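Local atomic coordinates of HicB3 antitoxin (Yersinia pestis, PDB entry 4P78), a protein that acts as the antitoxin of the HicA3-HicB3 toxin-antitoxin pair, binding the HicA3 toxin and probably neutralising it. Residues G16-P19 against F25-G28; F18-G23 against P59-H64. All coordinates share one frame; numbering follows the deposited sequence.

Contact 1: G16-P19 against F25-G28; sequences GYFP and FFAG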
loop_
_atom_site.group_PDB
_atom_site.type_symbol
_atom_site.label_atom_id
_atom_site.label_comp_id
_atom_site.label_asym_id
_atom_site.label_seq_id
_atom_site.Cartn_x
_atom_site.Cartn_y
_atom_site.Cartn_z
ATOM N N GLY A 16 0.587 -4.470 11.803
ATOM C CA GLY A 16 -0.073 -3.243 11.421
ATOM C C GLY A 16 -1.546 -3.260 11.748
ATOM O O GLY A 16 -1.981 -3.996 12.628
ATOM N N TYR A 17 -2.311 -2.450 11.025
ATOM C CA TYR A 17 -3.733 -2.277 11.306
ATOM C C TYR A 17 -4.461 -1.839 10.042
ATOM O O TYR A 17 -3.823 -1.457 9.054
ATOM C CB TYR A 17 -3.942 -1.249 12.432
ATOM C CG TYR A 17 -3.168 0.042 12.223
ATOM C CD1 TYR A 17 -3.707 1.089 11.471
ATOM C CD2 TYR A 17 -1.896 0.215 12.777
ATOM C CE1 TYR A 17 -3.003 2.269 11.272
ATOM C CE2 TYR A 17 -1.182 1.388 12.574
ATOM C CZ TYR A 17 -1.740 2.410 11.821
ATOM O OH TYR A 17 -1.039 3.579 11.630
ATOM N N PHE A 18 -5.786 -1.934 10.069
ATOM C CA PHE A 18 -6.631 -1.363 9.029
ATOM C C PHE A 18 -6.821 0.114 9.329
ATOM O O PHE A 18 -7.379 0.461 10.372
ATOM C CB PHE A 18 -8.000 -2.056 8.978
ATOM C CG PHE A 18 -7.955 -3.507 8.542
ATOM C CD1 PHE A 18 -8.128 -3.856 7.207
ATOM C CD2 PHE A 18 -7.778 -4.519 9.468
ATOM C CE1 PHE A 18 -8.120 -5.179 6.810
ATOM C CE2 PHE A 18 -7.762 -5.846 9.071
ATOM C CZ PHE A 18 -7.936 -6.175 7.741
ATOM N N PRO A 19 -6.364 0.997 8.431
ATOM C CA PRO A 19 -6.547 2.428 8.710
ATOM C C PRO A 19 -8.027 2.842 8.753
ATOM O O PRO A 19 -8.349 3.850 9.363
ATOM C CB PRO A 19 -5.818 3.108 7.537
ATOM C CG PRO A 19 -5.896 2.101 6.421
ATOM C CD PRO A 19 -5.719 0.768 7.125
ATOM N N PHE A 25 -5.949 -4.699 14.797
ATOM C CA PHE A 25 -4.522 -4.956 14.579
ATOM C C PHE A 25 -4.253 -6.411 14.179
ATOM O O PHE A 25 -5.071 -7.293 14.407
ATOM C CB PHE A 25 -3.707 -4.623 15.841
ATOM C CG PHE A 25 -3.841 -3.190 16.309
ATOM C CD1 PHE A 25 -3.000 -2.202 15.819
ATOM C CD2 PHE A 25 -4.789 -2.842 17.273
ATOM C CE1 PHE A 25 -3.113 -0.885 16.263
ATOM C CE2 PHE A 25 -4.902 -1.540 17.716
ATOM C CZ PHE A 25 -4.066 -0.560 17.220
ATOM N N PHE A 26 -3.087 -6.652 13.594
ATOM C CA PHE A 26 -2.741 -7.973 13.078
ATOM C C PHE A 26 -1.237 -8.045 12.917
ATOM O O PHE A 26 -0.562 -7.022 13.010
ATOM C CB PHE A 26 -3.427 -8.240 11.737
ATOM C CG PHE A 26 -3.226 -7.131 10.741
ATOM C CD1 PHE A 26 -2.035 -7.013 10.051
ATOM C CD2 PHE A 26 -4.211 -6.189 10.532
ATOM C CE1 PHE A 26 -1.836 -5.975 9.156
ATOM C CE2 PHE A 26 -4.024 -5.164 9.632
ATOM C CZ PHE A 26 -2.832 -5.054 8.950
ATOM N N ALA A 27 -0.716 -9.240 12.655
ATOM C CA ALA A 27 0.730 -9.434 12.535
ATOM C C ALA A 27 1.000 -10.725 11.791
ATOM O O ALA A 27 0.132 -11.588 11.707
ATOM C CB ALA A 27 1.406 -9.461 13.918
ATOM N N GLY A 28 2.203 -10.852 11.243
ATOM C CA GLY A 28 2.580 -12.042 10.511
ATOM C C GLY A 28 4.045 -12.007 10.139
ATOM O O GLY A 28 4.670 -10.936 10.103
#
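Phe26 folds its ring back over the backbone of Gly16. The carbonyl oxygen of Gly16 lies above one ring face, over its centre and 3.6 Å from the plane. The first torsion explains this: CG of Phe26 stands between its own N and carbonyl carbon (chi1 51°), which swings the ring across to the neighbouring strand. CE2 of Phe26 then reaches 3.3 Å from Tyr17 CA. Gly16, without a side chain, lets the ring lie directly on its peptide.

Phe26 also meets Phe18, just beyond Tyr17. The edge of the Phe26 ring points at the face of the Phe18 ring in an offset edge-to-face pair. The planes stand at 73° and the centroids are 5.3 Å apart. Ile5 and Ile7 of strand 2-9 and Ile34 and Ala38 of helix 31-52 add apolar contacts to the Phe26 ring.

Tyr17 and Phe25 occupy the other face of the sheet. Their side chains run side by side and point the same way, with the rings at an oblique angle. The tightest touch is Tyr17 CB to Phe25 CD1 at 3.6 Å. Tyr17 packs on Gln56, and Phe25 on Leu53, of the HicA3 toxin chain.

The backbones pair through Gly16 and Phe26. Gly16 N donates to Phe26 O over 3.0 Å, and Phe26 N returns a bond of equal length to Gly16 O. Phe25 CA adds a CA-H...O contact to that same glycine oxygen.

Gly16 and Phe26 thus form a hydrogen-bonded antiparallel pair, followed by the non-hydrogen-bonded pair Tyr17 and Phe25. This is a beta hairpin of strands 14-17 and 25-28, with one face under helix 31-52 and the other touching the toxin.

Contact 2: F18-G23 against P59-H64; sequences FPDIDG and PPKDPH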
loop_
_atom_site.group_PDB
_atom_site.type_symbol
_atom_site.label_atom_id
_atom_site.label_comp_id
_atom_site.label_asym_id
_atom_site.label_seq_id
_atom_site.Cartn_x
_atom_site.Cartn_y
_atom_site.Cartn_z
ATOM N N PHE A 18 -5.786 -1.934 10.069
ATOM C CA PHE A 18 -6.631 -1.363 9.029
ATOM C C PHE A 18 -6.821 0.114 9.329
ATOM O O PHE A 18 -7.379 0.461 10.372
ATOM C CB PHE A 18 -8.000 -2.056 8.978
ATOM C CG PHE A 18 -7.955 -3.507 8.542
ATOM C CD1 PHE A 18 -8.128 -3.856 7.207
ATOM C CD2 PHE A 18 -7.778 -4.519 9.468
ATOM C CE1 PHE A 18 -8.120 -5.179 6.810
ATOM C CE2 PHE A 18 -7.762 -5.846 9.071
ATOM C CZ PHE A 18 -7.936 -6.175 7.741
ATOM N N PRO A 19 -6.364 0.997 8.431
ATOM C CA PRO A 19 -6.547 2.428 8.710
ATOM C C PRO A 19 -8.027 2.842 8.753
ATOM O O PRO A 19 -8.349 3.850 9.363
ATOM C CB PRO A 19 -5.818 3.108 7.537
ATOM C CG PRO A 19 -5.896 2.101 6.421
ATOM C CD PRO A 19 -5.719 0.768 7.125
ATOM N N ASP A 20 -8.911 2.076 8.128
ATOM C CA ASP A 20 -10.340 2.390 8.184
ATOM C C ASP A 20 -11.056 1.708 9.357
ATOM O O ASP A 20 -12.246 1.939 9.597
ATOM C CB ASP A 20 -11.029 1.989 6.888
ATOM C CG ASP A 20 -10.442 2.705 5.680
ATOM O OD1 ASP A 20 -10.542 3.944 5.610
ATOM O OD2 ASP A 20 -9.857 2.025 4.821
ATOM N N ILE A 21 -10.346 0.847 10.069
ATOM C CA ILE A 21 -10.984 0.104 11.148
ATOM C C ILE A 21 -10.177 0.312 12.423
ATOM O O ILE A 21 -9.230 -0.428 12.693
ATOM C CB ILE A 21 -11.112 -1.394 10.794
ATOM C CG1 ILE A 21 -11.576 -1.545 9.337
ATOM C CG2 ILE A 21 -12.075 -2.097 11.742
ATOM C CD1 ILE A 21 -11.772 -2.974 8.906
ATOM N N ASP A 22 -10.533 1.367 13.159
ATOM C CA ASP A 22 -9.866 1.719 14.408
ATOM C C ASP A 22 -9.862 0.550 15.374
ATOM O O ASP A 22 -10.924 0.037 15.724
ATOM C CB ASP A 22 -10.555 2.908 15.091
ATOM C CG ASP A 22 -10.183 4.244 14.476
ATOM O OD1 ASP A 22 -9.120 4.362 13.814
ATOM O OD2 ASP A 22 -10.967 5.190 14.677
ATOM N N GLY A 23 -8.669 0.154 15.801
ATOM C CA GLY A 23 -8.502 -0.869 16.822
ATOM C C GLY A 23 -8.257 -2.255 16.266
ATOM O O GLY A 23 -8.029 -3.205 17.022
ATOM N N PRO A 59 -16.651 1.174 3.798
ATOM C CA PRO A 59 -15.701 0.662 2.810
ATOM C C PRO A 59 -14.543 1.638 2.583
ATOM O O PRO A 59 -14.601 2.775 3.067
ATOM C CB PRO A 59 -16.561 0.517 1.547
ATOM C CG PRO A 59 -17.938 0.368 2.048
ATOM C CD PRO A 59 -18.021 1.236 3.252
ATOM N N PRO A 60 -13.491 1.197 1.878
ATOM C CA PRO A 60 -12.313 2.049 1.677
ATOM C C PRO A 60 -12.617 3.377 0.986
ATOM O O PRO A 60 -13.395 3.428 0.029
ATOM C CB PRO A 60 -11.406 1.183 0.799
ATOM C CG PRO A 60 -11.770 -0.214 1.158
ATOM C CD PRO A 60 -13.258 -0.183 1.405
ATOM N N LYS A 61 -11.951 4.426 1.461
ATOM C CA LYS A 61 -12.179 5.797 1.025
ATOM C C LYS A 61 -11.491 6.200 -0.297
ATOM O O LYS A 61 -11.059 5.363 -1.088
ATOM C CB LYS A 61 -11.725 6.743 2.135
ATOM C CG LYS A 61 -12.126 6.293 3.551
ATOM C CD LYS A 61 -13.639 6.067 3.677
ATOM C CE LYS A 61 -14.030 5.604 5.090
ATOM N NZ LYS A 61 -13.774 4.151 5.358
ATOM N N ASP A 62 -11.422 7.506 -0.528
ATOM C CA ASP A 62 -10.702 8.066 -1.659
ATOM C C ASP A 62 -9.202 7.821 -1.478
ATOM O O ASP A 62 -8.690 7.981 -0.365
ATOM C CB ASP A 62 -10.981 9.564 -1.767
ATOM C CG ASP A 62 -10.542 10.137 -3.086
ATOM O OD1 ASP A 62 -9.327 10.400 -3.257
ATOM O OD2 ASP A 62 -11.414 10.304 -3.969
ATOM N N PRO A 63 -8.493 7.440 -2.563
ATOM C CA PRO A 63 -7.036 7.215 -2.496
ATOM C C PRO A 63 -6.282 8.366 -1.846
ATOM O O PRO A 63 -5.283 8.138 -1.166
ATOM C CB PRO A 63 -6.628 7.086 -3.970
ATOM C CG PRO A 63 -7.855 6.618 -4.657
ATOM C CD PRO A 63 -9.028 7.198 -3.917
ATOM N N HIS A 64 -6.755 9.592 -2.055
ATOM C CA HIS A 64 -6.149 10.753 -1.418
ATOM C C HIS A 64 -6.080 10.638 0.096
ATOM O O HIS A 64 -5.151 11.172 0.703
ATOM C CB HIS A 64 -6.911 12.025 -1.790
ATOM C CG HIS A 64 -6.695 12.452 -3.207
ATOM N ND1 HIS A 64 -6.871 13.752 -3.631
ATOM C CD2 HIS A 64 -6.297 11.749 -4.295
ATOM C CE1 HIS A 64 -6.605 13.830 -4.923
ATOM N NE2 HIS A 64 -6.256 12.630 -5.351
HETATM O O HOH W 1 -14.255 3.393 7.922
#
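Asp20 meets Lys61 through its carboxylate, and the two side chains come from opposite directions. Asp20 sits in a type I beta turn, Phe18 to Ile21, in the loop of the hairpin between strands 14-17 and 25-28. Lys61 belongs to the segment that leads into helix 63-67, whose N-cap is Asp62.

The link is a salt bridge. Lys61 NZ lies 3.2 Å from Asp20 OD1, and the hydrogen bond within it is weak. The lysine chain bends at chi2 (-56°) and chi4 (-79°). These bends bring its amine back beside its own segment, where Lys61 NZ donates to Pro59 O at 2.8 Å. The amine approaches from above that carbonyl plane, not along a lone pair. Lys61 CG also comes 3.5 Å from Asp20 OD1, so one carboxylate oxygen meets both CG, near the root of the lysine chain, and the amine at its end.

The other oxygen of the carboxylate, Asp20 OD2, lies 4.0 Å from Pro60 CA. Its hydrogen-bond partner is Tyr66 OH in helix 63-67. That hydroxyl also bonds to Lys61 N, so Tyr66 ties the turn to the approach segment. Pro4 of strand 2-9 touches both Asp20 and Pro60, and Pro60 also packs on Phe31 of the second HicB3 subunit.

A water completes the join between turn and lysine: it accepts from Lys61 NZ at 2.7 Å and donates to Asp20 O at 3.0 Å.

Both contacts use the chain around Phe18 and Pro19, but different residues of it do the work. Contact 1 is buried. It is local, joining neighbouring strands by backbone bonds and aromatic rings. Contact 2 lies at the surface. It spans 35 intervening residues, including helix 31-52, and brings the hairpin loop to the segment before helix 63-67. There, charge, a tyrosine hydroxyl and water do most of the joining, where contact 1 relies on rings. The neighbours differ too. Contact 1 borders the toxin through strand 25-28 and Tyr17. In contact 2 the loop also reaches the toxin, while segment 59-64 touches the second HicB3 subunit.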